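PDB 5VOL: putative esterase, which probably hydrolyses ferulic acid esters of arabinoxylan, as a calcium-binding carbohydrate esterase of family 1 with an alpha/beta-hydrolase fold. Local coordinates for residues P179-K182 with I183-L186. Residues are numbered along the deposited sequence; the frame is centred on the assembly and turned at random.
Sequences PNSK and IAIL
Ser-181 caps the first turn of helix 182-192, its OG accepting the backbone N-H of Ala-184 at 3.1 Å in a classic N-cap bond with an N-H...O angle of 155°. A chi1 of 69° folds the hydroxyl back over the main chain, toward the N-H of Ala-184. Two methyl groups lie close to it, roughly at right angles about the oxygen: Ala-184 CB stands 3.2 Å from OG, and Ile-183 CG2 comes within 3.4 Å of the same atom. A second hydrogen bond joins OG to the backbone O of Asp-178, tying the incoming loop to the helix end. Ile-183 sends its longer branch the other way, with CG1 anti to the backbone N (chi1 -171°).

The carbonyl of Ser-181 opens the regular helical ladder by accepting Ile-185 N, and Lys-182 O takes Leu-186 N one step on. Lys-182 itself extends away from the turn to make a cation-pi contact with Trp-97, against which Ile-185 also packs. In the loop that leads here from strand 158-162, the backbone CA of Pro-179 touches the Ala-184 methyl. Four residues on from the cap, the CG1 branch of Ile-185 sits beyond the oxygen of the Ser-181 carbonyl, CG1 3.1 Å and CD1 3.6 Å from Ser-181 O.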
# COMPACT_ATOMS: atom_id res chain seq x y z
N PRO C 179 -38.02 -23.61 12.12
CA PRO C 179 -37.23 -23.64 13.37
C PRO C 179 -36.35 -24.89 13.53
O PRO C 179 -35.39 -24.86 14.32
CB PRO C 179 -38.30 -23.60 14.46
CG PRO C 179 -39.61 -23.35 13.77
CD PRO C 179 -39.46 -23.75 12.36
N ASN C 180 -36.67 -25.96 12.82
CA ASN C 180 -35.90 -27.19 12.89
C ASN C 180 -34.86 -27.32 11.77
O ASN C 180 -34.15 -28.32 11.69
CB ASN C 180 -36.84 -28.41 12.87
CG ASN C 180 -37.59 -28.57 14.18
OD1 ASN C 180 -37.03 -28.40 15.26
ND2 ASN C 180 -38.87 -28.92 14.10
N SER C 181 -34.79 -26.30 10.90
CA SER C 181 -33.79 -26.29 9.83
C SER C 181 -32.41 -25.92 10.38
O SER C 181 -32.31 -25.16 11.34
CB SER C 181 -34.18 -25.30 8.73
OG SER C 181 -34.10 -23.96 9.18
N LYS C 182 -31.36 -26.44 9.77
CA LYS C 182 -30.01 -26.13 10.23
C LYS C 182 -29.71 -24.64 10.09
O LYS C 182 -29.02 -24.07 10.93
CB LYS C 182 -28.98 -26.97 9.46
CG LYS C 182 -29.12 -28.48 9.70
CD LYS C 182 -28.21 -29.26 8.78
CE LYS C 182 -28.47 -30.77 8.89
NZ LYS C 182 -29.82 -31.12 8.35
N ILE C 183 -30.27 -23.98 9.08
CA ILE C 183 -29.99 -22.55 8.88
C ILE C 183 -30.65 -21.73 9.99
O ILE C 183 -30.03 -20.81 10.54
CB ILE C 183 -30.44 -22.05 7.48
CG1 ILE C 183 -29.95 -20.62 7.22
CG2 ILE C 183 -31.97 -22.12 7.31
CD1 ILE C 183 -28.45 -20.44 7.40
N ALA C 184 -31.87 -22.11 10.38
CA ALA C 184 -32.55 -21.47 11.52
C ALA C 184 -31.80 -21.70 12.81
O ALA C 184 -31.75 -20.82 13.67
CB ALA C 184 -33.99 -22.00 11.67
N ILE C 185 -31.23 -22.88 12.97
CA ILE C 185 -30.50 -23.20 14.19
C ILE C 185 -29.23 -22.32 14.26
O ILE C 185 -28.89 -21.77 15.30
CB ILE C 185 -30.15 -24.69 14.24
CG1 ILE C 185 -31.45 -25.53 14.30
CG2 ILE C 185 -29.29 -24.99 15.43
CD1 ILE C 185 -31.26 -27.04 14.26
N LEU C 186 -28.54 -22.21 13.13
CA LEU C 186 -27.35 -21.35 13.05
C LEU C 186 -27.72 -19.91 13.39
O LEU C 186 -27.03 -19.25 14.16
CB LEU C 186 -26.72 -21.42 11.66
CG LEU C 186 -25.65 -20.35 11.37
CD1 LEU C 186 -24.51 -20.46 12.39
CD2 LEU C 186 -25.13 -20.46 9.94